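ABC-type metal ion transport system, periplasmic component (Vibrio vulnificus, PDB 3K2D) probably serves as the methionine-binding component of an ABC transporter and, as a lipoprotein, activates Toll-like receptor 2. Local coordinates at residues A[169-174]-A[190-195]; A[140-145]-A[154-159]; A[23-28]-A[34-39]. The protein carries 4 engineered substitutions. All blocks are in the same frame, centred on the assembly; numbering follows the deposited sequence.

Interaction 1. Residues A[169-174]-A[190-195]; sequences VALSII and GVFVED
L171 and I173 meet V191 and F192, their strand held by backbone hydrogen bonds from both residues to A109 of strand 107-111. Between 169-174 and 190-195 no hydrogen bond forms, and the contact is wholly apolar. L171 and F192 share most of the buried surface; L171 splits its two methyls between V191 and F192. Its CG lies anti to the backbone N (chi1 -179°), which sends the fork toward 190-195. CD1 meets the isopropyl group of V191 tip to tip, with CD1 to V191 CG1 at 4.0 Å and V191 CG2 equally near. CD2 goes to the ring of F192, 3.9 Å from F192 CZ, and the two side chains cross obliquely. F192 reaches them because its CG stands between its own backbone N and carbonyl carbon (chi1 53°), bringing the far end of the ring over to 169-174. I173 comes from another direction, at about a right angle to F192. Its CD1 touches the ring edge near the ring plane, 4.1 Å from F192 CE1, and CG1 of I173 lies against the same corner. The outer end of the ring thus meets both a leucine methyl and the end of an isoleucine. S172, whose CB points away from 190-195, hydrogen-bonds through OG to S165 OG. In the sheet, 171-174 is the central strand and 192-193 an outermost one, with 90-92 between them; helix 114-126 covers the apolar cluster, where L123 touches both I173 and F192, and E194 forms a salt bridge with R119 of that helix, a residue of the methionine pocket.

Interaction 2. Residues A[140-145]-A[154-159]; sequences ATVRDI and IMELDA. Engineered in segment 154-159: M155 (natural residue Val).
V142 sets one methyl, CG2, against both I154 and E156, and the two neighbours receive it differently. Against I154 the side chains run past each other in opposite directions, and V142 CG2 comes to rest 4.1 Å from I154 CB, the branch point and not the end of the chain. E156 lies across the valine at a slant, its carboxylate oxygen OE2 3.4 Å from the same methyl. The E156 side chain keeps CG anti to its carbonyl carbon (chi1 -69°) and runs extended beyond it, which carries the carboxylate out to 140-145. There a water joins the two segments: it accepts from V142 N at 3.1 Å and donates to E156 OE2 at 2.7 Å, the polar counterpart of the methyl contact. Strand 153-157, which carries I154 and E156, is an outermost strand of the five-stranded sheet in one lobe of this periplasmic-binding-protein fold. Its inner neighbour is 107-111, bonded through the backbones of L157 and of M155, an engineered substitution. I145 adds a looser touch, its CD1 4.5 Å from I154 CG1. The loop that presents V142 is a short 3-10 turn opened by an ST turn, in which R143 N donates to T141 OG1 at 3.2 Å. D144 closes the turn on itself, its OD2 accepting from T141 N at 2.9 Å on the anti side of the carboxylate, while a salt bridge from OD1 to R133 ties it to the residue just after strand 131-132. Helix 114-126 also touches the contact residues, L124 meeting I154 and L117 meeting E156.

Interaction 3. Residues A[23-28]-A[34-39]; sequences VAAKVA and LDVELV
A25 and A28, one helical turn apart, put their small methyls against V36, L34 and L38, and the fit depends on how little these alanines protrude. V36 is the main bump. With chi1 at 173°, its CG1 stands opposite the backbone N, and its two methyls straddle the gap between the alanines: V36 CB is 4.0 Å from A25 CB, with CG1 on that same side, while V36 CG2 turns toward A28 CB. The methyl of A25 in turn settles into the dip between V36 and the next residue on the same face of the strand, L38, whose CD2 is 4.3 Å away from A25 CB. Farther along, A28 CB rests over the start of the returning chain, 4.1 Å from L34 CB. Residues D35 and E37 point away from the helix. The short axes of helix 23-28 and strand 36-39 run antiparallel, at 169°, and approach to 8.8 Å. This is the second half of the beta-alpha-beta crossover made by strand 8-13, helix 16-32 and strand 36-41: the helix packs on the sheet with A25 and A28 turned toward the strand, while V36 also touches V8 and V10 of the neighbouring strand and A28 meets A222 of helix 214-223. Two polar links complete the join. L34 N donates to A28 O at 3.1 Å, nearly straight at the hydrogen (169°), though the donor stands above the carbonyl plane. A water donates to A25 O and L34 O and accepts from V36 N at 3.0 Å. Helix and strand are therefore joined by apolar contact through their side chains and by backbone groups, one bond near the turn and one water between helix and strand, with the water serving three backbone atoms that do not bond to one another directly.

How the interactions relate
Interactions 1 and 2 belong to the same lobe and reach the same five-stranded sheet, 171-174 at its centre and 154-157 at one border; their centres are 14 Å apart and their nearest atoms about 5 Å, without touching. Interaction 3 lies in the other lobe, beyond the centre of the chain, with centres 33 Å from interaction 1 and 37 Å from interaction 2. The bound methionine sits between the lobes. Interaction 1 comes close to it, the side chain of I173 being about 8 Å away, and 169-174 leads straight to the pocket residue N175. Segment 154-159 ends at A159, which touches the pocket residues Y44 and N175.

Interaction 1. Residues A[169-174]-A[190-195]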
# COMPACT_ATOMS: atom_id res chain seq x y z
N VAL A 169 -9.69 -18.97 3.40
CA VAL A 169 -9.52 -19.26 1.98
C VAL A 169 -8.24 -20.01 1.72
O VAL A 169 -7.41 -20.19 2.62
CB VAL A 169 -9.50 -17.96 1.15
CG1 VAL A 169 -10.80 -17.20 1.36
CG2 VAL A 169 -8.30 -17.11 1.55
N ALA A 170 -8.06 -20.46 0.49
CA ALA A 170 -6.87 -21.22 0.12
C ALA A 170 -5.65 -20.32 -0.00
O ALA A 170 -4.52 -20.75 0.27
CB ALA A 170 -7.11 -21.95 -1.18
N LEU A 171 -5.87 -19.07 -0.40
CA LEU A 171 -4.76 -18.15 -0.59
C LEU A 171 -5.24 -16.71 -0.68
O LEU A 171 -6.31 -16.43 -1.23
CB LEU A 171 -4.00 -18.57 -1.86
CG LEU A 171 -2.75 -17.82 -2.32
CD1 LEU A 171 -1.83 -18.79 -3.05
CD2 LEU A 171 -3.15 -16.65 -3.23
N SER A 172 -4.46 -15.78 -0.14
CA SER A 172 -4.82 -14.37 -0.15
C SER A 172 -3.69 -13.45 -0.57
O SER A 172 -2.56 -13.59 -0.12
CB SER A 172 -5.27 -13.93 1.25
OG SER A 172 -6.31 -14.74 1.75
N ILE A 173 -4.02 -12.50 -1.43
CA ILE A 173 -3.05 -11.50 -1.87
C ILE A 173 -3.25 -10.36 -0.89
O ILE A 173 -4.32 -9.74 -0.84
CB ILE A 173 -3.34 -11.07 -3.33
CG1 ILE A 173 -2.97 -12.22 -4.27
CG2 ILE A 173 -2.55 -9.80 -3.67
CD1 ILE A 173 -3.28 -11.97 -5.73
N ILE A 174 -2.23 -10.10 -0.08
CA ILE A 174 -2.30 -9.08 0.96
C ILE A 174 -1.27 -7.98 0.79
O ILE A 174 -0.11 -8.26 0.48
CB ILE A 174 -2.05 -9.73 2.35
CG1 ILE A 174 -2.96 -10.95 2.52
CG2 ILE A 174 -2.28 -8.71 3.45
CD1 ILE A 174 -2.71 -11.73 3.81
N GLY A 190 5.81 -15.45 0.82
CA GLY A 190 5.03 -15.37 -0.40
C GLY A 190 4.99 -16.61 -1.27
O GLY A 190 6.02 -17.24 -1.52
N VAL A 191 3.79 -16.97 -1.74
CA VAL A 191 3.62 -18.12 -2.62
C VAL A 191 4.07 -17.67 -4.00
O VAL A 191 4.51 -18.45 -4.83
CB VAL A 191 2.16 -18.58 -2.67
CG1 VAL A 191 1.99 -19.69 -3.69
CG2 VAL A 191 1.75 -19.06 -1.30
N PHE A 192 3.93 -16.37 -4.23
CA PHE A 192 4.37 -15.75 -5.46
C PHE A 192 4.42 -14.26 -5.16
O PHE A 192 3.74 -13.78 -4.26
CB PHE A 192 3.43 -16.06 -6.65
CG PHE A 192 1.98 -15.77 -6.40
CD1 PHE A 192 1.51 -14.46 -6.35
CD2 PHE A 192 1.07 -16.81 -6.25
CE1 PHE A 192 0.15 -14.20 -6.15
CE2 PHE A 192 -0.29 -16.55 -6.05
CZ PHE A 192 -0.74 -15.24 -6.01
N VAL A 193 5.26 -13.55 -5.89
CA VAL A 193 5.41 -12.13 -5.64
C VAL A 193 5.32 -11.33 -6.93
O VAL A 193 5.72 -11.80 -8.01
CB VAL A 193 6.75 -11.84 -4.93
CG1 VAL A 193 6.84 -10.38 -4.54
CG2 VAL A 193 6.88 -12.74 -3.70
N GLU A 194 4.80 -10.12 -6.80
CA GLU A 194 4.65 -9.19 -7.91
C GLU A 194 6.05 -8.73 -8.29
O GLU A 194 6.95 -8.74 -7.46
CB GLU A 194 3.79 -8.01 -7.44
CG GLU A 194 3.46 -6.98 -8.49
CD GLU A 194 2.77 -5.77 -7.90
OE1 GLU A 194 3.37 -5.11 -7.02
OE2 GLU A 194 1.62 -5.47 -8.30
N ASP A 195 6.25 -8.32 -9.54
CA ASP A 195 7.56 -7.84 -9.97
C ASP A 195 7.88 -6.47 -9.39
O ASP A 195 7.00 -5.62 -9.29
CB ASP A 195 7.64 -7.78 -11.49
CG ASP A 195 7.53 -9.16 -12.14
OD1 ASP A 195 7.52 -9.22 -13.38
OD2 ASP A 195 7.47 -10.17 -11.40

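Interaction 2. Residues A[140-145]-A[154-159]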
# COMPACT_ATOMS: atom_id res chain seq x y z
N ALA A 140 -8.88 -3.91 -13.75
CA ALA A 140 -9.60 -5.15 -14.04
C ALA A 140 -10.54 -5.54 -12.91
O ALA A 140 -10.33 -5.18 -11.75
CB ALA A 140 -8.60 -6.27 -14.27
N THR A 141 -11.61 -6.26 -13.26
CA THR A 141 -12.56 -6.77 -12.28
C THR A 141 -12.92 -8.17 -12.73
O THR A 141 -12.47 -8.61 -13.80
CB THR A 141 -13.86 -5.95 -12.21
OG1 THR A 141 -14.65 -6.19 -13.38
CG2 THR A 141 -13.55 -4.47 -12.10
N VAL A 142 -13.71 -8.86 -11.93
CA VAL A 142 -14.12 -10.23 -12.27
C VAL A 142 -14.86 -10.30 -13.62
O VAL A 142 -14.92 -11.34 -14.25
CB VAL A 142 -14.99 -10.82 -11.14
CG1 VAL A 142 -15.48 -12.20 -11.52
CG2 VAL A 142 -14.16 -10.91 -9.86
N ARG A 143 -15.41 -9.18 -14.06
CA ARG A 143 -16.10 -9.17 -15.34
C ARG A 143 -15.10 -9.27 -16.46
O ARG A 143 -15.47 -9.57 -17.59
CB ARG A 143 -16.95 -7.90 -15.52
CG ARG A 143 -18.21 -7.86 -14.66
CD ARG A 143 -19.10 -6.68 -15.04
NE ARG A 143 -18.40 -5.41 -14.92
CZ ARG A 143 -18.14 -4.80 -13.76
NH1 ARG A 143 -18.53 -5.35 -12.61
NH2 ARG A 143 -17.46 -3.65 -13.76
N ASP A 144 -13.82 -9.04 -16.16
CA ASP A 144 -12.78 -9.11 -17.19
C ASP A 144 -12.12 -10.47 -17.35
O ASP A 144 -11.26 -10.64 -18.23
CB ASP A 144 -11.71 -8.05 -16.94
CG ASP A 144 -12.26 -6.65 -17.01
OD1 ASP A 144 -12.89 -6.33 -18.04
OD2 ASP A 144 -12.06 -5.87 -16.06
N ILE A 145 -12.50 -11.44 -16.52
CA ILE A 145 -11.91 -12.77 -16.60
C ILE A 145 -12.39 -13.54 -17.84
O ILE A 145 -13.59 -13.68 -18.06
CB ILE A 145 -12.23 -13.58 -15.33
CG1 ILE A 145 -11.54 -12.92 -14.13
CG2 ILE A 145 -11.78 -15.03 -15.52
CD1 ILE A 145 -12.11 -13.35 -12.79
N ILE A 154 -13.07 -15.69 -6.73
CA ILE A 154 -12.37 -14.52 -6.21
C ILE A 154 -13.20 -13.87 -5.11
O ILE A 154 -14.31 -13.40 -5.37
CB ILE A 154 -12.12 -13.47 -7.31
CG1 ILE A 154 -11.34 -14.09 -8.47
CG2 ILE A 154 -11.36 -12.30 -6.75
CD1 ILE A 154 -10.00 -14.63 -8.05
N MET A 155 -12.65 -13.84 -3.90
CA MET A 155 -13.32 -13.21 -2.77
C MET A 155 -12.70 -11.83 -2.58
O MET A 155 -11.52 -11.70 -2.29
CB MET A 155 -13.14 -14.05 -1.50
CG MET A 155 -13.81 -15.44 -1.54
SD MET A 155 -15.60 -15.44 -1.69
CE MET A 155 -16.02 -14.82 -0.15
N GLU A 156 -13.51 -10.79 -2.77
CA GLU A 156 -13.04 -9.42 -2.61
C GLU A 156 -13.36 -8.96 -1.20
O GLU A 156 -14.52 -9.00 -0.77
CB GLU A 156 -13.72 -8.52 -3.65
CG GLU A 156 -13.28 -8.80 -5.08
CD GLU A 156 -14.22 -8.21 -6.13
OE1 GLU A 156 -14.66 -7.05 -5.96
OE2 GLU A 156 -14.50 -8.91 -7.13
N LEU A 157 -12.33 -8.54 -0.47
CA LEU A 157 -12.48 -8.08 0.91
C LEU A 157 -11.76 -6.76 1.14
O LEU A 157 -10.90 -6.36 0.36
CB LEU A 157 -11.89 -9.13 1.87
CG LEU A 157 -12.25 -10.60 1.66
CD1 LEU A 157 -11.38 -11.45 2.53
CD2 LEU A 157 -13.70 -10.83 1.99
N ASP A 158 -12.10 -6.09 2.24
CA ASP A 158 -11.45 -4.84 2.59
C ASP A 158 -10.00 -5.17 2.93
O ASP A 158 -9.73 -6.11 3.67
CB ASP A 158 -12.13 -4.20 3.80
CG ASP A 158 -11.40 -2.95 4.28
OD1 ASP A 158 -10.30 -3.08 4.87
OD2 ASP A 158 -11.93 -1.84 4.06
N ALA A 159 -9.08 -4.39 2.38
CA ALA A 159 -7.65 -4.60 2.59
C ALA A 159 -7.25 -4.96 4.03
O ALA A 159 -6.44 -5.85 4.25
CB ALA A 159 -6.86 -3.39 2.12
O HOH W 1 -15.00 -7.51 -9.41

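Interaction 3. Residues A[23-28]-A[34-39]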
# COMPACT_ATOMS: atom_id res chain seq x y z
N VAL A 23 11.51 7.00 11.66
CA VAL A 23 12.90 7.30 11.37
C VAL A 23 12.98 8.54 10.49
O VAL A 23 13.80 9.43 10.73
CB VAL A 23 13.57 6.12 10.68
CG1 VAL A 23 15.06 6.40 10.51
CG2 VAL A 23 13.34 4.87 11.51
N ALA A 24 12.13 8.61 9.48
CA ALA A 24 12.09 9.76 8.59
C ALA A 24 11.90 11.02 9.43
O ALA A 24 12.56 12.04 9.20
CB ALA A 24 10.94 9.61 7.60
N ALA A 25 10.99 10.95 10.40
CA ALA A 25 10.72 12.08 11.28
C ALA A 25 11.98 12.39 12.08
O ALA A 25 12.28 13.54 12.39
CB ALA A 25 9.59 11.75 12.23
N LYS A 26 12.71 11.34 12.43
CA LYS A 26 13.93 11.51 13.18
C LYS A 26 14.92 12.28 12.30
O LYS A 26 15.48 13.29 12.71
CB LYS A 26 14.47 10.13 13.56
CG LYS A 26 15.80 10.12 14.30
CD LYS A 26 16.31 8.70 14.47
CE LYS A 26 17.75 8.66 15.00
NZ LYS A 26 18.75 9.20 14.03
N VAL A 27 15.13 11.79 11.08
CA VAL A 27 16.05 12.43 10.15
C VAL A 27 15.65 13.86 9.80
O VAL A 27 16.50 14.73 9.59
CB VAL A 27 16.17 11.60 8.85
CG1 VAL A 27 16.88 12.39 7.76
CG2 VAL A 27 16.95 10.30 9.15
N ALA A 28 14.34 14.11 9.75
CA ALA A 28 13.86 15.45 9.45
C ALA A 28 14.24 16.46 10.54
O ALA A 28 14.49 17.63 10.24
CB ALA A 28 12.35 15.42 9.25
N LEU A 34 12.95 20.08 11.42
CA LEU A 34 11.53 19.99 11.12
C LEU A 34 10.87 19.08 12.15
O LEU A 34 11.16 17.89 12.20
CB LEU A 34 11.33 19.39 9.73
CG LEU A 34 10.10 19.76 8.87
CD1 LEU A 34 9.81 18.59 7.95
CD2 LEU A 34 8.89 20.07 9.72
N ASP A 35 10.00 19.63 12.98
CA ASP A 35 9.32 18.81 13.98
C ASP A 35 8.11 18.14 13.36
O ASP A 35 7.19 18.80 12.90
CB ASP A 35 8.92 19.66 15.18
CG ASP A 35 10.11 20.06 16.03
OD1 ASP A 35 10.97 19.19 16.28
OD2 ASP A 35 10.19 21.23 16.45
N VAL A 36 8.12 16.81 13.35
CA VAL A 36 7.03 16.07 12.77
C VAL A 36 6.23 15.26 13.78
O VAL A 36 6.77 14.72 14.74
CB VAL A 36 7.54 15.11 11.67
CG1 VAL A 36 6.41 14.20 11.17
CG2 VAL A 36 8.11 15.91 10.51
N GLU A 37 4.93 15.20 13.55
CA GLU A 37 4.03 14.43 14.39
C GLU A 37 3.34 13.41 13.51
O GLU A 37 2.58 13.76 12.61
CB GLU A 37 2.99 15.33 15.06
CG GLU A 37 1.77 14.56 15.50
CD GLU A 37 0.93 15.33 16.49
OE1 GLU A 37 1.36 15.45 17.66
OE2 GLU A 37 -0.16 15.81 16.10
N LEU A 38 3.63 12.14 13.76
CA LEU A 38 3.02 11.07 12.99
C LEU A 38 1.59 10.85 13.44
O LEU A 38 1.30 10.88 14.63
CB LEU A 38 3.82 9.78 13.16
CG LEU A 38 5.00 9.52 12.22
CD1 LEU A 38 5.28 10.71 11.33
CD2 LEU A 38 6.21 9.16 13.06
N VAL A 39 0.71 10.64 12.47
CA VAL A 39 -0.69 10.36 12.73
C VAL A 39 -0.98 9.06 11.99
O VAL A 39 -1.05 9.02 10.76
CB VAL A 39 -1.61 11.50 12.21
CG1 VAL A 39 -3.07 11.16 12.49
CG2 VAL A 39 -1.25 12.81 12.88
O HOH W 2 10.75 15.41 13.49